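Local coordinates for PT26-6P (PDB 2WB7), which is of unknown function but is encoded by a mobile element of Thermococcus and joins two immunoglobulin-like domains to a helical one, at residues T350-A355 against L503-I508; A434-M439 against N443-A448; G488-N493 against K514-L519; A495-N500 against K507-K512. One frame throughout, in Å; residues are numbered along the deposited sequence.

Interaction 1 of 4, residues T350-A355 against L503-I508; sequences TLDYHA and LEQAKI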
loop_
_atom_site.group_PDB
_atom_site.type_symbol
_atom_site.label_atom_id
_atom_site.label_comp_id
_atom_site.label_asym_id
_atom_site.label_seq_id
_atom_site.Cartn_x
_atom_site.Cartn_y
_atom_site.Cartn_z
ATOM N N THR A 350 -19.469 19.644 7.678
ATOM C CA THR A 350 -18.293 18.798 7.780
ATOM C C THR A 350 -18.645 17.440 8.379
ATOM O O THR A 350 -19.228 17.364 9.461
ATOM C CB THR A 350 -17.216 19.487 8.635
ATOM O OG1 THR A 350 -16.779 20.684 7.972
ATOM C CG2 THR A 350 -16.034 18.561 8.867
ATOM N N LEU A 351 -18.299 16.367 7.674
ATOM C CA LEU A 351 -18.525 15.012 8.184
ATOM C C LEU A 351 -17.284 14.444 8.874
ATOM O O LEU A 351 -17.342 13.998 10.020
ATOM C CB LEU A 351 -18.925 14.072 7.048
ATOM C CG LEU A 351 -19.201 12.627 7.496
ATOM C CD1 LEU A 351 -20.497 12.555 8.282
ATOM C CD2 LEU A 351 -19.246 11.662 6.337
ATOM N N ASP A 352 -16.165 14.438 8.153
ATOM C CA ASP A 352 -14.906 13.960 8.687
ATOM C C ASP A 352 -13.798 14.326 7.717
ATOM O O ASP A 352 -14.037 15.043 6.751
ATOM C CB ASP A 352 -14.953 12.448 8.891
ATOM C CG ASP A 352 -15.104 11.664 7.574
ATOM O OD1 ASP A 352 -15.891 10.695 7.543
ATOM O OD2 ASP A 352 -14.426 11.991 6.574
ATOM N N TYR A 353 -12.592 13.833 7.977
ATOM C CA TYR A 353 -11.462 14.053 7.094
ATOM C C TYR A 353 -10.758 12.730 6.766
ATOM O O TYR A 353 -10.771 11.793 7.564
ATOM C CB TYR A 353 -10.443 14.970 7.762
ATOM C CG TYR A 353 -10.829 16.419 7.883
ATOM C CD1 TYR A 353 -11.799 16.835 8.785
ATOM C CD2 TYR A 353 -10.182 17.380 7.131
ATOM C CE1 TYR A 353 -12.128 18.174 8.907
ATOM C CE2 TYR A 353 -10.502 18.708 7.243
ATOM C CZ TYR A 353 -11.478 19.099 8.126
ATOM O OH TYR A 353 -11.779 20.427 8.222
ATOM N N HIS A 354 -10.134 12.679 5.591
ATOM C CA HIS A 354 -9.288 11.568 5.185
ATOM C C HIS A 354 -7.876 12.097 4.959
ATOM O O HIS A 354 -7.682 13.271 4.610
ATOM C CB HIS A 354 -9.798 10.960 3.880
ATOM C CG HIS A 354 -11.026 10.117 4.032
ATOM N ND1 HIS A 354 -11.109 8.827 3.543
ATOM C CD2 HIS A 354 -12.223 10.381 4.609
ATOM C CE1 HIS A 354 -12.301 8.327 3.821
ATOM N NE2 HIS A 354 -12.999 9.252 4.461
ATOM N N ALA A 355 -6.880 11.242 5.167
ATOM C CA ALA A 355 -5.504 11.620 4.891
ATOM C C ALA A 355 -5.091 10.831 3.669
ATOM O O ALA A 355 -5.471 9.666 3.534
ATOM C CB ALA A 355 -4.604 11.294 6.078
ATOM N N LEU A 503 -18.890 5.439 3.762
ATOM C CA LEU A 503 -19.013 4.091 4.279
ATOM C C LEU A 503 -17.649 3.460 4.566
ATOM O O LEU A 503 -17.530 2.569 5.418
ATOM C CB LEU A 503 -19.815 3.248 3.298
ATOM C CG LEU A 503 -19.994 1.778 3.650
ATOM C CD1 LEU A 503 -20.494 1.553 5.115
ATOM C CD2 LEU A 503 -20.926 1.137 2.601
ATOM N N GLU A 504 -16.614 3.917 3.867
ATOM C CA GLU A 504 -15.280 3.372 4.095
ATOM C C GLU A 504 -14.838 3.683 5.505
ATOM O O GLU A 504 -14.508 2.779 6.267
ATOM C CB GLU A 504 -14.267 3.936 3.112
ATOM C CG GLU A 504 -14.637 3.739 1.638
ATOM C CD GLU A 504 -15.384 4.948 1.019
ATOM O OE1 GLU A 504 -15.882 5.823 1.782
ATOM O OE2 GLU A 504 -15.479 5.012 -0.238
ATOM N N GLN A 505 -14.817 4.968 5.858
ATOM C CA GLN A 505 -14.402 5.347 7.208
ATOM C C GLN A 505 -15.346 4.775 8.278
ATOM O O GLN A 505 -14.926 4.473 9.399
ATOM C CB GLN A 505 -14.223 6.861 7.351
ATOM C CG GLN A 505 -13.464 7.236 8.619
ATOM C CD GLN A 505 -12.950 8.660 8.616
ATOM O OE1 GLN A 505 -12.041 9.019 7.851
ATOM N NE2 GLN A 505 -13.517 9.485 9.494
ATOM N N ALA A 506 -16.614 4.603 7.903
ATOM C CA ALA A 506 -17.609 3.961 8.749
ATOM C C ALA A 506 -17.184 2.549 9.125
ATOM O O ALA A 506 -17.411 2.096 10.245
ATOM C CB ALA A 506 -18.929 3.932 8.045
ATOM N N LYS A 507 -16.581 1.839 8.184
ATOM C CA LYS A 507 -16.215 0.453 8.437
ATOM C C LYS A 507 -15.036 0.361 9.390
ATOM O O LYS A 507 -14.888 -0.597 10.149
ATOM C CB LYS A 507 -15.918 -0.272 7.128
ATOM C CG LYS A 507 -17.135 -0.463 6.242
ATOM C CD LYS A 507 -16.737 -1.112 4.913
ATOM C CE LYS A 507 -17.820 -2.072 4.420
ATOM N NZ LYS A 507 -17.422 -2.718 3.133
ATOM N N ILE A 508 -14.189 1.373 9.359
ATOM C CA ILE A 508 -13.109 1.431 10.329
ATOM C C ILE A 508 -13.676 1.626 11.746
ATOM O O ILE A 508 -13.386 0.847 12.677
ATOM C CB ILE A 508 -12.118 2.550 9.999
ATOM C CG1 ILE A 508 -11.317 2.193 8.734
ATOM C CG2 ILE A 508 -11.211 2.773 11.173
ATOM C CD1 ILE A 508 -10.696 3.367 8.027
#

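Interaction 2 of 4, residues A434-M439 against N443-A448; sequences AKAKGM and NAIEYA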
loop_
_atom_site.group_PDB
_atom_site.type_symbol
_atom_site.label_atom_id
_atom_site.label_comp_id
_atom_site.label_asym_id
_atom_site.label_seq_id
_atom_site.Cartn_x
_atom_site.Cartn_y
_atom_site.Cartn_z
ATOM N N ALA A 434 -33.316 5.250 13.521
ATOM C CA ALA A 434 -34.517 5.640 12.835
ATOM C C ALA A 434 -34.175 6.040 11.409
ATOM O O ALA A 434 -34.700 5.451 10.461
ATOM C CB ALA A 434 -35.191 6.781 13.568
ATOM N N LYS A 435 -33.303 7.039 11.263
ATOM C CA LYS A 435 -32.890 7.503 9.954
ATOM C C LYS A 435 -32.340 6.353 9.129
ATOM O O LYS A 435 -32.640 6.236 7.941
ATOM C CB LYS A 435 -31.832 8.588 10.067
ATOM C CG LYS A 435 -32.255 9.764 10.912
ATOM C CD LYS A 435 -31.446 11.019 10.566
ATOM C CE LYS A 435 -31.666 12.129 11.609
ATOM N NZ LYS A 435 -31.200 13.467 11.095
ATOM N N ALA A 436 -31.536 5.501 9.760
ATOM C CA ALA A 436 -30.924 4.383 9.060
ATOM C C ALA A 436 -31.993 3.464 8.463
ATOM O O ALA A 436 -31.896 3.049 7.307
ATOM C CB ALA A 436 -29.995 3.599 9.988
ATOM N N LYS A 437 -33.019 3.160 9.255
ATOM C CA LYS A 437 -34.136 2.356 8.777
ATOM C C LYS A 437 -34.916 3.098 7.687
ATOM O O LYS A 437 -35.173 2.554 6.615
ATOM C CB LYS A 437 -35.034 1.959 9.946
ATOM C CG LYS A 437 -34.319 1.064 10.953
ATOM C CD LYS A 437 -35.172 -0.104 11.343
ATOM C CE LYS A 437 -36.313 0.362 12.198
ATOM N NZ LYS A 437 -35.882 0.297 13.614
ATOM N N GLY A 438 -35.261 4.347 7.970
ATOM C CA GLY A 438 -35.873 5.232 6.979
ATOM C C GLY A 438 -35.211 5.283 5.597
ATOM O O GLY A 438 -35.874 5.072 4.582
HETATM N N MSE A 439 -33.911 5.581 5.543
HETATM C CA MSE A 439 -33.167 5.606 4.279
HETATM C C MSE A 439 -32.772 4.209 3.844
HETATM O O MSE A 439 -31.954 4.047 2.950
HETATM C CB MSE A 439 -31.880 6.415 4.410
HETATM C CG MSE A 439 -32.041 7.738 5.042
HETATM SE SE MSE A 439 -32.837 8.925 3.789
HETATM C CE MSE A 439 -31.599 8.691 2.332
ATOM N N ASN A 443 -26.084 -0.763 6.611
ATOM C CA ASN A 443 -24.922 -0.663 7.505
ATOM C C ASN A 443 -25.175 0.273 8.675
ATOM O O ASN A 443 -24.901 -0.071 9.825
ATOM C CB ASN A 443 -23.674 -0.203 6.761
ATOM C CG ASN A 443 -23.471 -0.934 5.460
ATOM O OD1 ASN A 443 -22.596 -1.789 5.352
ATOM N ND2 ASN A 443 -24.289 -0.606 4.458
ATOM N N ALA A 444 -25.691 1.460 8.375
ATOM C CA ALA A 444 -26.029 2.403 9.421
ATOM C C ALA A 444 -26.962 1.712 10.411
ATOM O O ALA A 444 -26.771 1.793 11.612
ATOM C CB ALA A 444 -26.667 3.643 8.837
ATOM N N ILE A 445 -27.966 1.008 9.906
ATOM C CA ILE A 445 -28.845 0.231 10.770
ATOM C C ILE A 445 -28.066 -0.681 11.725
ATOM O O ILE A 445 -28.286 -0.670 12.945
ATOM C CB ILE A 445 -29.852 -0.600 9.947
ATOM C CG1 ILE A 445 -30.815 0.344 9.224
ATOM C CG2 ILE A 445 -30.617 -1.566 10.836
ATOM C CD1 ILE A 445 -31.717 -0.347 8.237
ATOM N N GLU A 446 -27.159 -1.473 11.178
ATOM C CA GLU A 446 -26.398 -2.362 12.013
ATOM C C GLU A 446 -25.533 -1.618 13.020
ATOM O O GLU A 446 -25.395 -2.046 14.160
ATOM C CB GLU A 446 -25.537 -3.256 11.156
ATOM C CG GLU A 446 -26.342 -4.187 10.282
ATOM C CD GLU A 446 -25.578 -5.460 10.012
ATOM O OE1 GLU A 446 -25.830 -6.104 8.960
ATOM O OE2 GLU A 446 -24.709 -5.792 10.865
ATOM N N TYR A 447 -24.954 -0.500 12.598
ATOM C CA TYR A 447 -24.085 0.270 13.473
ATOM C C TYR A 447 -24.888 0.890 14.602
ATOM O O TYR A 447 -24.570 0.694 15.789
ATOM C CB TYR A 447 -23.342 1.364 12.704
ATOM C CG TYR A 447 -22.467 0.825 11.601
ATOM C CD1 TYR A 447 -22.120 1.614 10.509
ATOM C CD2 TYR A 447 -22.027 -0.492 11.621
ATOM C CE1 TYR A 447 -21.331 1.117 9.493
ATOM C CE2 TYR A 447 -21.246 -0.997 10.608
ATOM C CZ TYR A 447 -20.904 -0.185 9.549
ATOM O OH TYR A 447 -20.126 -0.676 8.538
ATOM N N ALA A 448 -25.932 1.623 14.226
ATOM C CA ALA A 448 -26.769 2.296 15.205
ATOM C C ALA A 448 -27.325 1.300 16.234
ATOM O O ALA A 448 -27.349 1.577 17.431
ATOM C CB ALA A 448 -27.877 3.096 14.526
#

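Interaction 3 of 4, residues G488-N493 against K514-L519; sequences GDYYVN and KEYSNL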
loop_
_atom_site.group_PDB
_atom_site.type_symbol
_atom_site.label_atom_id
_atom_site.label_comp_id
_atom_site.label_asym_id
_atom_site.label_seq_id
_atom_site.Cartn_x
_atom_site.Cartn_y
_atom_site.Cartn_z
ATOM N N GLY A 488 -19.695 1.870 21.856
ATOM C CA GLY A 488 -20.906 2.551 21.452
ATOM C C GLY A 488 -20.605 3.868 20.780
ATOM O O GLY A 488 -21.236 4.219 19.774
ATOM N N ASP A 489 -19.641 4.607 21.324
ATOM C CA ASP A 489 -19.224 5.871 20.699
ATOM C C ASP A 489 -18.732 5.658 19.268
ATOM O O ASP A 489 -19.033 6.448 18.369
ATOM C CB ASP A 489 -18.181 6.597 21.547
ATOM C CG ASP A 489 -18.788 7.211 22.805
ATOM O OD1 ASP A 489 -20.031 7.412 22.841
ATOM O OD2 ASP A 489 -18.029 7.497 23.760
ATOM N N TYR A 490 -17.998 4.569 19.055
ATOM C CA TYR A 490 -17.507 4.247 17.722
ATOM C C TYR A 490 -18.691 3.981 16.808
ATOM O O TYR A 490 -18.787 4.571 15.733
ATOM C CB TYR A 490 -16.589 3.018 17.742
ATOM C CG TYR A 490 -15.172 3.274 18.214
ATOM C CD1 TYR A 490 -14.405 4.290 17.662
ATOM C CD2 TYR A 490 -14.593 2.482 19.208
ATOM C CE1 TYR A 490 -13.088 4.531 18.091
ATOM C CE2 TYR A 490 -13.280 2.699 19.635
ATOM C CZ TYR A 490 -12.538 3.729 19.069
ATOM O OH TYR A 490 -11.253 3.939 19.500
ATOM N N TYR A 491 -19.582 3.088 17.247
ATOM C CA TYR A 491 -20.755 2.688 16.456
ATOM C C TYR A 491 -21.553 3.885 15.984
ATOM O O TYR A 491 -22.041 3.928 14.853
ATOM C CB TYR A 491 -21.659 1.736 17.239
ATOM C CG TYR A 491 -21.276 0.285 17.060
ATOM C CD1 TYR A 491 -21.112 -0.539 18.147
ATOM C CD2 TYR A 491 -21.056 -0.246 15.790
ATOM C CE1 TYR A 491 -20.761 -1.848 17.997
ATOM C CE2 TYR A 491 -20.700 -1.558 15.622
ATOM C CZ TYR A 491 -20.557 -2.357 16.736
ATOM O OH TYR A 491 -20.188 -3.671 16.600
ATOM N N VAL A 492 -21.646 4.877 16.852
ATOM C CA VAL A 492 -22.398 6.072 16.551
ATOM C C VAL A 492 -21.681 6.898 15.491
ATOM O O VAL A 492 -22.313 7.402 14.539
ATOM C CB VAL A 492 -22.601 6.919 17.803
ATOM C CG1 VAL A 492 -22.786 8.376 17.412
ATOM C CG2 VAL A 492 -23.790 6.369 18.638
ATOM N N ASN A 493 -20.363 7.048 15.648
ATOM C CA ASN A 493 -19.554 7.604 14.577
ATOM C C ASN A 493 -19.781 6.837 13.273
ATOM O O ASN A 493 -19.985 7.440 12.217
ATOM C CB ASN A 493 -18.077 7.597 14.953
ATOM C CG ASN A 493 -17.691 8.778 15.827
ATOM O OD1 ASN A 493 -17.365 9.859 15.330
ATOM N ND2 ASN A 493 -17.720 8.579 17.132
ATOM N N LYS A 514 -16.155 -3.275 17.380
ATOM C CA LYS A 514 -16.088 -4.699 17.674
ATOM C C LYS A 514 -14.907 -4.994 18.601
ATOM O O LYS A 514 -14.980 -5.870 19.465
ATOM C CB LYS A 514 -15.981 -5.503 16.384
ATOM C CG LYS A 514 -15.980 -6.998 16.595
ATOM C CD LYS A 514 -17.342 -7.479 17.147
ATOM C CE LYS A 514 -17.193 -8.807 17.936
ATOM N NZ LYS A 514 -16.460 -9.898 17.174
ATOM N N GLU A 515 -13.817 -4.260 18.420
ATOM C CA GLU A 515 -12.595 -4.544 19.173
ATOM C C GLU A 515 -12.738 -4.179 20.639
ATOM O O GLU A 515 -12.497 -5.005 21.509
ATOM C CB GLU A 515 -11.408 -3.806 18.571
ATOM C CG GLU A 515 -10.901 -4.417 17.279
ATOM C CD GLU A 515 -9.816 -3.560 16.633
ATOM O OE1 GLU A 515 -9.309 -2.634 17.317
ATOM O OE2 GLU A 515 -9.480 -3.802 15.444
ATOM N N TYR A 516 -13.137 -2.937 20.906
ATOM C CA TYR A 516 -13.331 -2.465 22.265
ATOM C C TYR A 516 -14.459 -3.217 22.980
ATOM O O TYR A 516 -14.407 -3.462 24.182
ATOM C CB TYR A 516 -13.604 -0.956 22.252
ATOM C CG TYR A 516 -12.363 -0.133 22.015
ATOM C CD1 TYR A 516 -11.905 0.777 22.969
ATOM C CD2 TYR A 516 -11.630 -0.291 20.841
ATOM C CE1 TYR A 516 -10.749 1.526 22.742
ATOM C CE2 TYR A 516 -10.488 0.444 20.608
ATOM C CZ TYR A 516 -10.046 1.344 21.560
ATOM O OH TYR A 516 -8.902 2.052 21.313
ATOM N N SER A 517 -15.487 -3.584 22.242
ATOM C CA SER A 517 -16.517 -4.391 22.828
ATOM C C SER A 517 -15.930 -5.714 23.313
ATOM O O SER A 517 -16.203 -6.139 24.431
ATOM C CB SER A 517 -17.646 -4.616 21.835
ATOM O OG SER A 517 -18.602 -5.500 22.382
ATOM N N ASN A 518 -15.090 -6.347 22.501
ATOM C CA ASN A 518 -14.479 -7.593 22.929
ATOM C C ASN A 518 -13.519 -7.408 24.094
ATOM O O ASN A 518 -13.384 -8.284 24.946
ATOM C CB ASN A 518 -13.792 -8.321 21.768
ATOM C CG ASN A 518 -14.772 -8.745 20.684
ATOM O OD1 ASN A 518 -14.375 -9.069 19.568
ATOM N ND2 ASN A 518 -16.055 -8.732 21.002
ATOM N N LEU A 519 -12.834 -6.276 24.132
ATOM C CA LEU A 519 -11.949 -6.018 25.253
ATOM C C LEU A 519 -12.805 -5.929 26.509
ATOM O O LEU A 519 -12.456 -6.505 27.563
ATOM C CB LEU A 519 -11.158 -4.732 25.044
ATOM C CG LEU A 519 -10.169 -4.367 26.154
ATOM C CD1 LEU A 519 -9.325 -5.551 26.518
ATOM C CD2 LEU A 519 -9.299 -3.228 25.728
#

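Interaction 4 of 4, residues A495-N500 against K507-K512; sequences ARKALN and KIDAEK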
loop_
_atom_site.group_PDB
_atom_site.type_symbol
_atom_site.label_atom_id
_atom_site.label_comp_id
_atom_site.label_asym_id
_atom_site.label_seq_id
_atom_site.Cartn_x
_atom_site.Cartn_y
_atom_site.Cartn_z
ATOM N N ALA A 495 -22.356 4.814 12.205
ATOM C CA ALA A 495 -23.672 5.048 11.637
ATOM C C ALA A 495 -23.748 6.415 10.968
ATOM O O ALA A 495 -24.231 6.540 9.855
ATOM C CB ALA A 495 -24.734 4.912 12.708
ATOM N N ARG A 496 -23.245 7.433 11.654
ATOM C CA ARG A 496 -23.288 8.802 11.152
ATOM C C ARG A 496 -22.530 8.959 9.838
ATOM O O ARG A 496 -22.988 9.641 8.919
ATOM C CB ARG A 496 -22.733 9.767 12.200
ATOM C CG ARG A 496 -22.734 11.242 11.776
ATOM C CD ARG A 496 -22.115 12.181 12.838
ATOM N NE ARG A 496 -20.722 11.848 13.155
ATOM C CZ ARG A 496 -19.660 12.426 12.592
ATOM N NH1 ARG A 496 -19.829 13.383 11.685
ATOM N NH2 ARG A 496 -18.430 12.039 12.940
ATOM N N LYS A 497 -21.376 8.308 9.747
ATOM C CA LYS A 497 -20.601 8.308 8.523
ATOM C C LYS A 497 -21.290 7.512 7.426
ATOM O O LYS A 497 -21.388 7.975 6.293
ATOM C CB LYS A 497 -19.206 7.762 8.794
ATOM C CG LYS A 497 -18.291 8.811 9.387
ATOM C CD LYS A 497 -17.197 8.236 10.233
ATOM C CE LYS A 497 -16.380 9.375 10.823
ATOM N NZ LYS A 497 -15.166 8.875 11.519
ATOM N N ALA A 498 -21.774 6.318 7.758
ATOM C CA ALA A 498 -22.493 5.503 6.782
ATOM C C ALA A 498 -23.636 6.305 6.157
ATOM O O ALA A 498 -23.722 6.430 4.941
ATOM C CB ALA A 498 -23.008 4.240 7.413
ATOM N N LEU A 499 -24.493 6.879 6.989
ATOM C CA LEU A 499 -25.604 7.702 6.513
ATOM C C LEU A 499 -25.246 8.900 5.636
ATOM O O LEU A 499 -26.097 9.377 4.901
ATOM C CB LEU A 499 -26.412 8.224 7.694
ATOM C CG LEU A 499 -27.278 7.212 8.426
ATOM C CD1 LEU A 499 -27.844 7.878 9.676
ATOM C CD2 LEU A 499 -28.384 6.683 7.494
ATOM N N ASN A 500 -24.024 9.419 5.721
ATOM C CA ASN A 500 -23.689 10.624 4.957
ATOM C C ASN A 500 -22.631 10.481 3.890
ATOM O O ASN A 500 -22.001 11.468 3.516
ATOM C CB ASN A 500 -23.297 11.770 5.870
ATOM C CG ASN A 500 -24.401 12.147 6.800
ATOM O OD1 ASN A 500 -24.755 11.370 7.683
ATOM N ND2 ASN A 500 -24.980 13.338 6.600
ATOM N N LYS A 507 -16.581 1.839 8.184
ATOM C CA LYS A 507 -16.215 0.453 8.437
ATOM C C LYS A 507 -15.036 0.361 9.390
ATOM O O LYS A 507 -14.888 -0.597 10.149
ATOM C CB LYS A 507 -15.918 -0.272 7.128
ATOM C CG LYS A 507 -17.135 -0.463 6.242
ATOM C CD LYS A 507 -16.737 -1.112 4.913
ATOM C CE LYS A 507 -17.820 -2.072 4.420
ATOM N NZ LYS A 507 -17.422 -2.718 3.133
ATOM N N ILE A 508 -14.189 1.373 9.359
ATOM C CA ILE A 508 -13.109 1.431 10.329
ATOM C C ILE A 508 -13.676 1.626 11.746
ATOM O O ILE A 508 -13.386 0.847 12.677
ATOM C CB ILE A 508 -12.118 2.550 9.999
ATOM C CG1 ILE A 508 -11.317 2.193 8.734
ATOM C CG2 ILE A 508 -11.211 2.773 11.173
ATOM C CD1 ILE A 508 -10.696 3.367 8.027
ATOM N N ASP A 509 -14.504 2.655 11.908
ATOM C CA ASP A 509 -15.147 2.879 13.189
ATOM C C ASP A 509 -15.824 1.591 13.681
ATOM O O ASP A 509 -15.613 1.185 14.821
ATOM C CB ASP A 509 -16.124 4.050 13.099
ATOM C CG ASP A 509 -15.416 5.382 12.935
ATOM O OD1 ASP A 509 -14.279 5.492 13.444
ATOM O OD2 ASP A 509 -15.987 6.312 12.314
ATOM N N ALA A 510 -16.599 0.939 12.814
ATOM C CA ALA A 510 -17.347 -0.252 13.214
ATOM C C ALA A 510 -16.426 -1.363 13.657
ATOM O O ALA A 510 -16.739 -2.090 14.594
ATOM C CB ALA A 510 -18.259 -0.732 12.103
ATOM N N GLU A 511 -15.278 -1.481 13.004
ATOM C CA GLU A 511 -14.270 -2.469 13.399
ATOM C C GLU A 511 -13.657 -2.171 14.765
ATOM O O GLU A 511 -13.421 -3.084 15.575
ATOM C CB GLU A 511 -13.170 -2.537 12.358
ATOM C CG GLU A 511 -11.866 -3.126 12.881
ATOM C CD GLU A 511 -11.982 -4.609 13.203
ATOM O OE1 GLU A 511 -12.836 -5.289 12.577
ATOM O OE2 GLU A 511 -11.231 -5.086 14.088
ATOM N N LYS A 512 -13.372 -0.893 15.012
ATOM C CA LYS A 512 -12.877 -0.474 16.325
ATOM C C LYS A 512 -13.901 -0.810 17.384
ATOM O O LYS A 512 -13.551 -1.262 18.471
ATOM C CB LYS A 512 -12.607 1.027 16.365
ATOM C CG LYS A 512 -11.482 1.469 15.460
ATOM C CD LYS A 512 -10.266 0.573 15.648
ATOM C CE LYS A 512 -9.400 1.036 16.810
ATOM N NZ LYS A 512 -8.224 0.123 16.998
#

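Interaction 1 of 4, residues T350-A355 against L503-I508
Gln-505 of helix 503-523 reaches into a corner formed by Asp-352, Tyr-353 and His-354, where a strand of the second immunoglobulin-like domain meets the helical domain. The strand carries a classic beta bulge here, since Leu-351 and Asp-352 both face Val-313 of the adjacent strand. The local axes approach to 10.3 Å and run nearly perpendicular, at 84°, so a single long side chain spans most of the gap. Followed outward, Gln-505 starts with CB 3.9 Å from NE2 of His-354. Its CG stands anti to the backbone N (chi1 -166°) and the chain stays extended beyond it, which carries the amide straight toward the strand. CD then comes within 3.7 Å of OD1 of Asp-352, the two side chains arriving from opposite directions. The terminal amide ends between the Asp-352 carboxylate and the Tyr-353 carbonyl, and lies over one face of the His-354 ring, toward its rim, the two planes being 23° apart. The ring it lies against is held at both nitrogens, ND1 by Glu-378 and NE2 by Asp-502, whose other oxygen accepts the backbone N-H of Gln-505. At the edge of the same ring, and in its plane, sits OD2 of Asp-352, 3.4 Å from CD2 of His-354.

Interaction 2 of 4, residues A434-M439 against N443-A448
Ala-436 presses its methyl group against Ala-444 and Ile-445, and apolar contact carries this meeting of helices 408-438 and 442-465. CB of Ala-436 lies 3.5 Å from CB of Ala-444 and 3.4 Å from CG1 of Ile-445. With alanine methyls at the centre and the isoleucine chain laid alongside, the segment axes come to 8.0 Å, and the CA atoms of Ala-436 and Ile-445 stand 4.9 Å apart. A second group of contacts sets side chain against backbone. CG1 of Ile-445, anti to its own carbonyl carbon (chi1 -67°), turns toward the other helix and sends CD1 to within 3.5 Å of the carbonyl O of Ala-436. At the margin, CG of Lys-437 lies 4.0 Å from CG1 of Ile-445; the two chains cross at about a right angle, while the lysine's end leads away from the contact. Polar bonding belongs to the turn instead: no hydrogen bond joins the two segments, but OD1 of Asn-441 accepts the backbone N-H of Ala-444 near the start of the second helix. The same Ala-444 methyl also meets Ala-498 and Leu-499 of helix 471-499. An angle of 156° between the N-to-C directions and a very short connection identify an antiparallel helical hairpin, packed closely through two alanines and an isoleucine next to its turn.

Interaction 3 of 4, residues G488-N493 against K514-L519
Tyr-490 turns the edge of its ring toward the face of Tyr-516, a T-shaped pair linking helices 471-499 and 503-523. The evidence is consistent: the ring centroids are 5.0 Å apart, the planes stand at 70°, and CE2 of Tyr-490 lies 3.6 Å above the plane of the Tyr-516 ring, over its centre. Both rings leave their helices in the same way, with CG anti to the carbonyl carbon (chi1 -79° for Tyr-490 and -76° for Tyr-516), which brings them together between the two backbones. The hydroxyls end near each other, OH of Tyr-490 being 3.5 Å from OH of Tyr-516, yet each is bonded elsewhere: Tyr-490 to the carbonyl of Ser-237, Tyr-516 to OD1 of Asp-12. Tyr-491 flanks the pair more loosely, its OH 4.1 Å from the backbone N of Lys-514. One turn away, Asn-493 donates from ND2 to the carbonyl O of Asp-489 at 2.8 Å, reaching it from the opposite face to its own backbone N-H. Replacing Tyr-516 by a leucine would probably leave CE2 of Tyr-490 without the flat surface it points at and deprive Asp-12 of a hydroxyl partner. Edge C-H groups against a pi face, with both hydroxyls bonded beyond the pair, imply that these rings join the helices to each other and to loop and N-terminal segments around them.

Interaction 4 of 4, residues A495-N500 against K507-K512
NZ of Lys-497 is gripped by two oxygens, OD2 of Asp-509 across the contact and the carbonyl of Val-383. The bond to OD2 of Asp-509, at 2.8 Å, is a hydrogen-bonded salt bridge and the link between these parts of helices 471-499 and 503-523, which form an antiparallel hairpin. It uses the syn lone pair of OD2, the one on the side of the other carboxylate oxygen. Lys-497 reaches it with a chain extended beyond CG, while Asp-509 comes across at about a right angle; the end of the lysine therefore runs past the carboxylate oxygen, CE lying 3.4 Å from OD2 of Asp-509. NZ is 4.0 Å from OD1 of Asp-509, so only one oxygen takes part. OD1 has its own partner, the hydroxyl of Ser-382, and the two carboxylate oxygens are thereby held by different elements, which should fix the rotation of the group. A methionine in place of Lys-497 would probably leave the buried charge of Asp-509 without its mate and the Val-383 carbonyl without this donor. Arg-496 NH2, 6.3 Å from OD2 of Asp-509, may add to the positive potential there. Two opposite charges meet away from bulk solvent, and with Ser-382 and Val-383 as further partners the pair ties both helices to the segment that follows the last strand of the second immunoglobulin-like domain.

Interactions 1 and 4 have centres about 7 Å apart and share Lys-507 and Ile-508; they are joined directly by a probable hydrogen bond from Arg-496 NH1 to Leu-351 O, 3.1 Å long. Interaction 3 lies about 10 Å from interaction 4, between centres, on the same two helices, farther from the turn that joins them. Interaction 2, about 11 Å from interaction 4, belongs to the preceding hairpin, and Tyr-447 bridges it to the others: its ring packs on Ala-510, with CE2 3.4 Å from CB of Ala-510, and on Ala-506. The four contacts thus run from the immunoglobulin-like strand 350-355 through the C-terminal hairpin into the neighbouring helices.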